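Local coordinates for Two-component system response regulator/GGDEF domain protein (Aeromonas salmonicida, PDB 3LUF) that probably makes cyclic di-GMP from two GTP through a GGDEF domain absent from this piece, which holds its two magnesium-binding receiver domains, at residues B[117-122]-B[146-151]; B[123-128]-B[169-174]; B[5-10]-B[49-54]. All coordinates share one frame; numbering follows the deposited sequence.

Interaction 1. Residues B[117-122]-B[146-151]. Unlike the reference sequence in segment 146-151: Q150 (reference Leu).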
loop_
_atom_site.group_PDB
_atom_site.type_symbol
_atom_site.label_atom_id
_atom_site.label_comp_id
_atom_site.label_asym_id
_atom_site.label_seq_id
_atom_site.Cartn_x
_atom_site.Cartn_y
_atom_site.Cartn_z
ATOM N N HIS B 117 -0.899 -11.085 14.294
ATOM C CA HIS B 117 -2.310 -10.757 14.100
ATOM C C HIS B 117 -2.711 -11.057 12.645
ATOM O O HIS B 117 -3.728 -11.695 12.378
ATOM C CB HIS B 117 -2.533 -9.301 14.519
ATOM C CG HIS B 117 -3.921 -8.783 14.287
ATOM N ND1 HIS B 117 -5.003 -9.147 15.065
ATOM C CD2 HIS B 117 -4.378 -7.857 13.418
ATOM C CE1 HIS B 117 -6.071 -8.482 14.666
ATOM N NE2 HIS B 117 -5.719 -7.694 13.666
ATOM N N ARG B 118 -1.891 -10.625 11.700
ATOM C CA ARG B 118 -2.124 -10.921 10.325
ATOM C C ARG B 118 -2.062 -12.422 10.048
ATOM O O ARG B 118 -2.906 -12.966 9.312
ATOM C CB ARG B 118 -1.026 -10.179 9.521
ATOM C CG ARG B 118 -1.225 -10.047 8.080
ATOM C CD ARG B 118 -2.396 -9.117 7.725
ATOM N NE ARG B 118 -3.575 -9.918 7.424
ATOM C CZ ARG B 118 -4.827 -9.478 7.556
ATOM N NH1 ARG B 118 -5.831 -10.270 7.207
ATOM N NH2 ARG B 118 -5.078 -8.238 8.011
ATOM N N LEU B 119 -1.056 -13.116 10.590
ATOM C CA LEU B 119 -0.961 -14.563 10.324
ATOM C C LEU B 119 -2.179 -15.302 10.834
ATOM O O LEU B 119 -2.676 -16.192 10.159
ATOM C CB LEU B 119 0.296 -15.175 10.999
ATOM C CG LEU B 119 1.613 -14.707 10.362
ATOM C CD1 LEU B 119 2.801 -15.189 11.257
ATOM C CD2 LEU B 119 1.828 -15.177 8.936
ATOM N N TYR B 120 -2.701 -14.891 11.980
ATOM C CA TYR B 120 -3.939 -15.494 12.486
ATOM C C TYR B 120 -5.103 -15.278 11.504
ATOM O O TYR B 120 -5.817 -16.232 11.128
ATOM C CB TYR B 120 -4.324 -14.961 13.880
ATOM C CG TYR B 120 -5.714 -15.409 14.206
ATOM C CD1 TYR B 120 -5.932 -16.689 14.705
ATOM C CD2 TYR B 120 -6.845 -14.613 13.855
ATOM C CE1 TYR B 120 -7.227 -17.154 14.939
ATOM C CE2 TYR B 120 -8.130 -15.098 14.068
ATOM C CZ TYR B 120 -8.303 -16.343 14.622
ATOM O OH TYR B 120 -9.555 -16.822 14.824
ATOM N N LEU B 121 -5.321 -14.027 11.118
ATOM C CA LEU B 121 -6.439 -13.708 10.202
ATOM C C LEU B 121 -6.340 -14.383 8.846
ATOM O O LEU B 121 -7.359 -14.809 8.251
ATOM C CB LEU B 121 -6.574 -12.204 10.035
ATOM C CG LEU B 121 -7.030 -11.410 11.255
ATOM C CD1 LEU B 121 -6.907 -9.913 10.986
ATOM C CD2 LEU B 121 -8.477 -11.790 11.722
ATOM N N ASN B 122 -5.120 -14.464 8.315
ATOM C CA ASN B 122 -4.904 -15.033 7.006
ATOM C C ASN B 122 -5.335 -16.490 6.860
ATOM O O ASN B 122 -5.621 -16.938 5.744
ATOM C CB ASN B 122 -3.436 -14.933 6.623
ATOM C CG ASN B 122 -2.998 -13.502 6.307
ATOM O OD1 ASN B 122 -3.805 -12.560 6.286
ATOM N ND2 ASN B 122 -1.711 -13.338 6.029
ATOM N N LYS B 146 3.326 -18.976 2.967
ATOM C CA LYS B 146 4.114 -18.630 4.181
ATOM C C LYS B 146 3.534 -17.430 4.940
ATOM O O LYS B 146 4.054 -17.016 5.977
ATOM C CB LYS B 146 5.531 -18.273 3.812
ATOM C CG LYS B 146 6.365 -19.445 3.344
ATOM C CD LYS B 146 7.791 -19.279 3.796
ATOM C CE LYS B 146 8.377 -18.019 3.211
ATOM N NZ LYS B 146 9.601 -17.629 3.964
ATOM N N GLN B 147 2.495 -16.822 4.396
ATOM C CA GLN B 147 1.716 -15.864 5.147
ATOM C C GLN B 147 0.474 -16.586 5.739
ATOM O O GLN B 147 -0.423 -15.938 6.254
ATOM C CB GLN B 147 1.311 -14.664 4.262
ATOM C CG GLN B 147 2.487 -13.831 3.702
ATOM C CD GLN B 147 2.066 -12.789 2.668
ATOM O OE1 GLN B 147 1.096 -12.049 2.851
ATOM N NE2 GLN B 147 2.837 -12.694 1.589
ATOM N N LEU B 148 0.433 -17.914 5.639
ATOM C CA LEU B 148 -0.684 -18.762 6.079
ATOM C C LEU B 148 -2.018 -18.563 5.331
ATOM O O LEU B 148 -3.073 -19.031 5.785
ATOM C CB LEU B 148 -0.885 -18.679 7.610
ATOM C CG LEU B 148 0.356 -19.088 8.436
ATOM C CD1 LEU B 148 -0.012 -18.960 9.887
ATOM C CD2 LEU B 148 0.810 -20.552 8.119
ATOM N N LEU B 149 -1.956 -17.940 4.157
ATOM C CA LEU B 149 -3.150 -17.757 3.351
ATOM C C LEU B 149 -3.538 -19.061 2.634
ATOM O O LEU B 149 -2.705 -19.941 2.412
ATOM C CB LEU B 149 -2.910 -16.655 2.307
ATOM C CG LEU B 149 -2.741 -15.239 2.873
ATOM C CD1 LEU B 149 -1.970 -14.382 1.886
ATOM C CD2 LEU B 149 -4.104 -14.626 3.143
ATOM N N GLN B 150 -4.818 -19.157 2.292
ATOM C CA GLN B 150 -5.312 -20.183 1.399
ATOM C C GLN B 150 -5.169 -19.671 -0.025
ATOM O O GLN B 150 -5.834 -18.716 -0.407
ATOM C CB GLN B 150 -6.768 -20.443 1.733
ATOM C CG GLN B 150 -6.952 -21.067 3.117
ATOM C CD GLN B 150 -8.412 -21.334 3.395
ATOM O OE1 GLN B 150 -9.103 -21.934 2.565
ATOM N NE2 GLN B 150 -8.911 -20.841 4.520
ATOM N N VAL B 151 -4.290 -20.318 -0.792
ATOM C CA VAL B 151 -3.839 -19.797 -2.088
ATOM C C VAL B 151 -4.346 -20.655 -3.252
ATOM O O VAL B 151 -4.063 -21.865 -3.346
ATOM C CB VAL B 151 -2.285 -19.637 -2.164
ATOM C CG1 VAL B 151 -1.904 -18.877 -3.405
ATOM C CG2 VAL B 151 -1.724 -18.891 -0.882
HETATM O O HOH W 1 -0.073 -11.122 5.060
#
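With chi1 at -72° the CG of N122 stands anti to its own carbonyl carbon and beside the backbone N, and chi2 near zero turns the amide so that ND2 meets the carbonyl of Q147. The contact joins the end of helix 106-122, which runs from the first CheY-like receiver domain to the second, to the turn before strand 150-154 of the second. The ND2-to-O bond from N122 to Q147 is 2.9 Å long and fairly straight (161° at the hydrogen), and the acceptor lies in the amide plane of N122. A water accepts from the same ND2 and donates to OE1 of Q147. On the other end of the amide, OD1 of N122 takes two N-H groups of R118, with NE 2.9 Å and NH1 3.2 Å away; R118 also forms a salt bridge with E247 of helix 232-248. The bonds at both ends should fix the amide's rotation. L149 lays its CD2 methyl 3.5 Å from CG of N122. One helical turn earlier, L119 reaches the backbone of Q147 with CD2, while its CB meets L148 CD1 at 4.0 Å. The tip of L148 also lies over the helix backbone, its CD1 3.9 Å from L119 O.

Interaction 2. Residues B[123-128]-B[169-174]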
loop_
_atom_site.group_PDB
_atom_site.type_symbol
_atom_site.label_atom_id
_atom_site.label_comp_id
_atom_site.label_asym_id
_atom_site.label_seq_id
_atom_site.Cartn_x
_atom_site.Cartn_y
_atom_site.Cartn_z
ATOM N N GLN B 123 -5.344 -17.247 7.955
ATOM C CA GLN B 123 -5.720 -18.669 7.902
ATOM C C GLN B 123 -7.090 -18.854 7.241
ATOM O O GLN B 123 -7.367 -19.906 6.617
ATOM C CB GLN B 123 -5.806 -19.282 9.301
ATOM C CG GLN B 123 -4.503 -19.244 10.100
ATOM C CD GLN B 123 -4.702 -19.732 11.503
ATOM O OE1 GLN B 123 -5.297 -19.040 12.348
ATOM N NE2 GLN B 123 -4.190 -20.923 11.782
ATOM N N GLN B 124 -7.978 -17.886 7.419
ATOM C CA GLN B 124 -9.316 -18.081 6.864
ATOM C C GLN B 124 -9.590 -17.231 5.628
ATOM O O GLN B 124 -10.760 -17.031 5.233
ATOM C CB GLN B 124 -10.391 -17.917 7.939
ATOM C CG GLN B 124 -10.806 -16.531 8.248
ATOM C CD GLN B 124 -12.144 -16.460 8.951
ATOM O OE1 GLN B 124 -12.902 -15.493 8.767
ATOM N NE2 GLN B 124 -12.447 -17.475 9.784
ATOM N N ILE B 125 -8.516 -16.730 5.027
ATOM C CA ILE B 125 -8.640 -15.857 3.850
ATOM C C ILE B 125 -8.172 -16.582 2.592
ATOM O O ILE B 125 -7.119 -17.210 2.591
ATOM C CB ILE B 125 -7.852 -14.536 4.061
ATOM C CG1 ILE B 125 -8.488 -13.738 5.208
ATOM C CG2 ILE B 125 -7.790 -13.722 2.746
ATOM C CD1 ILE B 125 -7.720 -12.444 5.642
ATOM N N GLU B 126 -8.977 -16.534 1.531
ATOM C CA GLU B 126 -8.615 -17.146 0.238
ATOM C C GLU B 126 -8.200 -16.069 -0.772
ATOM O O GLU B 126 -8.863 -15.022 -0.906
ATOM C CB GLU B 126 -9.800 -17.951 -0.332
ATOM C CG GLU B 126 -10.233 -19.062 0.625
ATOM C CD GLU B 126 -11.388 -19.887 0.065
ATOM O OE1 GLU B 126 -11.265 -20.349 -1.087
ATOM O OE2 GLU B 126 -12.392 -20.090 0.792
ATOM N N VAL B 127 -7.071 -16.321 -1.416
ATOM C CA VAL B 127 -6.525 -15.415 -2.411
ATOM C C VAL B 127 -6.207 -16.154 -3.699
ATOM O O VAL B 127 -6.089 -17.378 -3.707
ATOM C CB VAL B 127 -5.270 -14.714 -1.876
ATOM C CG1 VAL B 127 -5.549 -14.048 -0.562
ATOM C CG2 VAL B 127 -4.058 -15.730 -1.798
ATOM N N LEU B 128 -6.065 -15.408 -4.799
ATOM C CA LEU B 128 -5.837 -16.043 -6.098
ATOM C C LEU B 128 -4.634 -15.420 -6.774
ATOM O O LEU B 128 -4.525 -14.187 -6.845
ATOM C CB LEU B 128 -7.077 -15.870 -6.992
ATOM C CG LEU B 128 -7.007 -16.293 -8.473
ATOM C CD1 LEU B 128 -6.613 -17.777 -8.650
ATOM C CD2 LEU B 128 -8.314 -15.958 -9.230
ATOM N N ALA B 169 -15.431 -17.092 -2.085
ATOM C CA ALA B 169 -14.868 -16.480 -0.902
ATOM C C ALA B 169 -13.530 -15.801 -1.212
ATOM O O ALA B 169 -13.030 -15.058 -0.348
ATOM C CB ALA B 169 -14.670 -17.504 0.196
ATOM N N ILE B 170 -12.948 -16.067 -2.385
ATOM C CA ILE B 170 -11.634 -15.440 -2.761
ATOM C C ILE B 170 -11.836 -13.925 -2.641
ATOM O O ILE B 170 -12.794 -13.393 -3.215
ATOM C CB ILE B 170 -11.178 -15.838 -4.173
ATOM C CG1 ILE B 170 -10.696 -17.300 -4.182
ATOM C CG2 ILE B 170 -10.047 -14.907 -4.672
ATOM C CD1 ILE B 170 -10.538 -17.933 -5.599
ATOM N N ARG B 171 -10.980 -13.227 -1.880
ATOM C CA ARG B 171 -11.178 -11.789 -1.682
ATOM C C ARG B 171 -10.064 -10.934 -2.279
ATOM O O ARG B 171 -10.146 -9.708 -2.287
ATOM C CB ARG B 171 -11.337 -11.480 -0.198
ATOM C CG ARG B 171 -10.051 -11.613 0.618
ATOM C CD ARG B 171 -10.347 -11.218 2.056
ATOM N NE ARG B 171 -11.266 -12.197 2.649
ATOM C CZ ARG B 171 -11.810 -12.075 3.857
ATOM N NH1 ARG B 171 -11.574 -10.976 4.586
ATOM N NH2 ARG B 171 -12.631 -13.033 4.307
ATOM N N LEU B 172 -8.992 -11.591 -2.734
ATOM C CA LEU B 172 -7.844 -10.819 -3.232
ATOM C C LEU B 172 -7.247 -11.590 -4.397
ATOM O O LEU B 172 -7.070 -12.802 -4.330
ATOM C CB LEU B 172 -6.825 -10.596 -2.108
ATOM C CG LEU B 172 -5.423 -10.126 -2.562
ATOM C CD1 LEU B 172 -5.579 -8.720 -3.008
ATOM C CD2 LEU B 172 -4.374 -10.217 -1.465
ATOM N N VAL B 173 -7.009 -10.877 -5.490
ATOM C CA VAL B 173 -6.427 -11.434 -6.698
ATOM C C VAL B 173 -5.154 -10.666 -7.012
ATOM O O VAL B 173 -5.151 -9.421 -6.975
ATOM C CB VAL B 173 -7.353 -11.315 -7.931
ATOM C CG1 VAL B 173 -6.693 -12.043 -9.115
ATOM C CG2 VAL B 173 -8.743 -11.881 -7.660
ATOM N N LEU B 174 -4.066 -11.403 -7.290
ATOM C CA LEU B 174 -2.829 -10.823 -7.802
ATOM C C LEU B 174 -2.708 -11.192 -9.273
ATOM O O LEU B 174 -2.772 -12.360 -9.625
ATOM C CB LEU B 174 -1.620 -11.346 -7.020
ATOM C CG LEU B 174 -1.579 -11.092 -5.495
ATOM C CD1 LEU B 174 -2.413 -12.108 -4.701
ATOM C CD2 LEU B 174 -0.151 -11.231 -5.046
HETATM O O HOH W 2 -12.615 -16.284 3.498
HETATM O O HOH W 3 -11.431 -15.041 1.867
#
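I125 lies over R171 where two parallel strands of the second receiver domain come together: 126-130 and 172-176 are neighbours in the five-stranded sheet of its CheY-like fold, and the axes of the short pieces 126-128 and 172-174 pass 4.8 Å apart at 26°. Three backbone hydrogen bonds join the two segments. R171 N gives to E126 O at 2.9 Å, L128 N gives to L172 O, and L174 N reaches L128 O with an angle of 169° at the hydrogen. L128 thus uses both its N-H and its C=O on the one neighbour, as expected for a parallel pair, whereas V127 makes its backbone bonds to Q150 and H152 of strand 150-154 on its other side. L172 N, although buried, has no partner in the model.

Ahead of the paired strands, one water bridges the segments, accepting from E126 N and R171 NE (3.0 Å) and donating to A169 O; a second donates to Q124 O and accepts only weakly from R171 NH2. With CG of R171 placed between its backbone N and carbonyl carbon (chi1 72°) and the chain bent at chi3, the arginine lies across I125 at about a right angle. E126 OE1 accepts a hydrogen bond from H152 NE2, while OE2 rests against the methyl of A169. I170 CG2 packs on L128 CB at 3.9 Å, and both side chains touch helix 157-166. Over the guanidinium of R171, CG1 of I125 sits above the centre of one face, 4.0 Å from CZ of R171.

Interaction 3. Residues B[5-10]-B[49-54]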
loop_
_atom_site.group_PDB
_atom_site.type_symbol
_atom_site.label_atom_id
_atom_site.label_comp_id
_atom_site.label_asym_id
_atom_site.label_seq_id
_atom_site.Cartn_x
_atom_site.Cartn_y
_atom_site.Cartn_z
ATOM N N GLN B 5 -5.539 -20.595 17.343
ATOM C CA GLN B 5 -5.586 -19.239 17.881
ATOM C C GLN B 5 -4.570 -19.052 19.002
ATOM O O GLN B 5 -4.768 -18.234 19.882
ATOM C CB GLN B 5 -7.000 -18.919 18.363
ATOM C CG GLN B 5 -7.246 -17.455 18.729
ATOM C CD GLN B 5 -8.653 -17.211 19.211
ATOM O OE1 GLN B 5 -8.893 -16.331 20.045
ATOM N NE2 GLN B 5 -9.601 -17.985 18.682
ATOM N N LYS B 6 -3.519 -19.862 18.988
ATOM C CA LYS B 6 -2.482 -19.760 20.021
ATOM C C LYS B 6 -1.120 -19.474 19.384
ATOM O O LYS B 6 -0.853 -19.915 18.259
ATOM C CB LYS B 6 -2.431 -21.051 20.844
ATOM C CG LYS B 6 -1.733 -20.874 22.184
ATOM C CD LYS B 6 -2.348 -21.717 23.288
ATOM C CE LYS B 6 -2.467 -23.167 22.889
ATOM N NZ LYS B 6 -2.599 -23.947 24.141
ATOM N N ILE B 7 -0.271 -18.702 20.064
ATOM C CA ILE B 7 1.126 -18.575 19.589
ATOM C C ILE B 7 2.102 -19.020 20.664
ATOM O O ILE B 7 1.764 -19.035 21.842
ATOM C CB ILE B 7 1.518 -17.155 19.076
ATOM C CG1 ILE B 7 1.447 -16.134 20.207
ATOM C CG2 ILE B 7 0.639 -16.743 17.863
ATOM C CD1 ILE B 7 2.482 -15.088 20.132
ATOM N N LEU B 8 3.288 -19.406 20.219
ATOM C CA LEU B 8 4.353 -19.884 21.100
ATOM C C LEU B 8 5.482 -18.849 21.017
ATOM O O LEU B 8 5.886 -18.435 19.930
ATOM C CB LEU B 8 4.862 -21.239 20.574
ATOM C CG LEU B 8 6.096 -21.781 21.351
ATOM C CD1 LEU B 8 5.664 -22.059 22.770
ATOM C CD2 LEU B 8 6.670 -23.045 20.681
ATOM N N ILE B 9 6.013 -18.494 22.178
ATOM C CA ILE B 9 7.174 -17.599 22.269
ATOM C C ILE B 9 8.243 -18.355 23.029
ATOM O O ILE B 9 7.974 -18.856 24.122
ATOM C CB ILE B 9 6.814 -16.272 23.014
ATOM C CG1 ILE B 9 5.723 -15.513 22.250
ATOM C CG2 ILE B 9 8.064 -15.355 23.117
ATOM C CD1 ILE B 9 5.219 -14.281 23.033
ATOM N N VAL B 10 9.427 -18.475 22.442
ATOM C CA VAL B 10 10.560 -19.058 23.186
ATOM C C VAL B 10 11.689 -18.036 23.144
ATOM O O VAL B 10 12.294 -17.792 22.093
ATOM C CB VAL B 10 11.014 -20.411 22.575
ATOM C CG1 VAL B 10 12.002 -21.091 23.515
ATOM C CG2 VAL B 10 9.799 -21.329 22.275
ATOM N N TYR B 49 -0.687 -24.394 17.312
ATOM C CA TYR B 49 -0.116 -23.019 17.198
ATOM C C TYR B 49 -0.134 -22.446 15.814
ATOM O O TYR B 49 0.208 -23.115 14.845
ATOM C CB TYR B 49 1.313 -22.976 17.737
ATOM C CG TYR B 49 1.386 -23.345 19.182
ATOM C CD1 TYR B 49 1.266 -22.375 20.189
ATOM C CD2 TYR B 49 1.530 -24.682 19.559
ATOM C CE1 TYR B 49 1.333 -22.719 21.529
ATOM C CE2 TYR B 49 1.576 -25.040 20.900
ATOM C CZ TYR B 49 1.489 -24.062 21.879
ATOM O OH TYR B 49 1.549 -24.426 23.198
ATOM N N VAL B 50 -0.542 -21.187 15.740
ATOM C CA VAL B 50 -0.451 -20.423 14.500
ATOM C C VAL B 50 1.005 -20.276 14.034
ATOM O O VAL B 50 1.339 -20.468 12.842
ATOM C CB VAL B 50 -1.074 -19.016 14.698
ATOM C CG1 VAL B 50 -0.989 -18.200 13.420
ATOM C CG2 VAL B 50 -2.533 -19.126 15.132
ATOM N N VAL B 51 1.883 -19.946 14.991
ATOM C CA VAL B 51 3.281 -19.633 14.687
ATOM C C VAL B 51 4.015 -19.617 16.006
ATOM O O VAL B 51 3.405 -19.443 17.066
ATOM C CB VAL B 51 3.364 -18.218 14.028
ATOM C CG1 VAL B 51 2.858 -17.167 15.026
ATOM C CG2 VAL B 51 4.766 -17.900 13.422
ATOM N N ALA B 52 5.329 -19.797 15.925
ATOM C CA ALA B 52 6.208 -19.636 17.091
ATOM C C ALA B 52 7.180 -18.492 16.837
ATOM O O ALA B 52 7.738 -18.411 15.755
ATOM C CB ALA B 52 6.998 -20.937 17.301
ATOM N N LEU B 53 7.400 -17.634 17.844
ATOM C CA LEU B 53 8.445 -16.596 17.749
ATOM C C LEU B 53 9.621 -17.173 18.511
ATOM O O LEU B 53 9.479 -17.478 19.693
ATOM C CB LEU B 53 7.994 -15.313 18.420
ATOM C CG LEU B 53 6.703 -14.755 17.799
ATOM C CD1 LEU B 53 6.339 -13.455 18.539
ATOM C CD2 LEU B 53 6.893 -14.495 16.321
ATOM N N VAL B 54 10.721 -17.381 17.813
ATOM C CA VAL B 54 11.831 -18.200 18.309
ATOM C C VAL B 54 13.136 -17.418 18.363
ATOM O O VAL B 54 13.674 -16.996 17.317
ATOM C CB VAL B 54 12.012 -19.498 17.457
ATOM C CG1 VAL B 54 13.142 -20.419 18.055
ATOM C CG2 VAL B 54 10.686 -20.285 17.381
#
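K6 to V10 and V51 to V54 run parallel, their short axes 4.6 Å apart and inclined by 16°. Four backbone hydrogen bonds link the segments: V50 N to K6 O, L8 N to V51 O, L53 N to L8 O, and V10 N to L53 O. The bond between L53 N and L8 O is short at 2.7 Å, that between L8 N and V51 O longer at 3.2 Å. L8 uses both its N-H and its C=O on 49-54, K6 its C=O and V10 its N-H, while I7 and I9 make backbone bonds to strand 31-35. At V50 the chain turns a corner, with helical backbone angles (-62°/-45°), between Y49 and the regular strand.

Y49 lies beside this corner, where its ring spans K6 to L8. CD1 of Y49 comes 3.5 Å from I7 C, at the ring edge, and L8 CB makes an off-centre CH-pi contact, 4.2 Å from the Y49 ring centroid. K6 crosses the tyrosine obliquely, its CG 3.6 Å from CE1 of Y49, and carries its amine on to a salt bridge with E48; the hydroxyl of Y49 bonds to D33. On the face bearing I7, I9, V51 and L53, I7 CG2 meets V51 CG1 at 3.6 Å, the two side chains side by side; helix 14-27 packs on I7, I9 and L53. L8 and A52 share the other face, CB to CB 3.9 Å.

These are the first and third strands of the 2-1-3-4-5 sheet of a CheY-like receiver domain. At the C-terminal end of the sheet they lead to E11 and D12 and to D55; D12 and D55, with T57, hold the magnesium ion here, and D55 is the probable phosphoacceptor.

From the N terminus, interaction 3 comes first: it closes a loop of 38 residues between 5-10 and 49-54 inside the first receiver domain, and is complete before either of the others opens. Interactions 1 and 2 cross, their segments coming in the order 117-122, 123-128, 146-151, 169-174. Interaction 1 ties the end of the connecting helix to the second domain, and interaction 2 joins two central strands of that domain's sheet. They meet where Q150 bonds to the backbone of Q123 and V127. Both sides of interaction 1 also touch interaction 3, L119 of the helix on V51 and L148 of the turn on V50, so interaction 1 sits at the junction of the two domains.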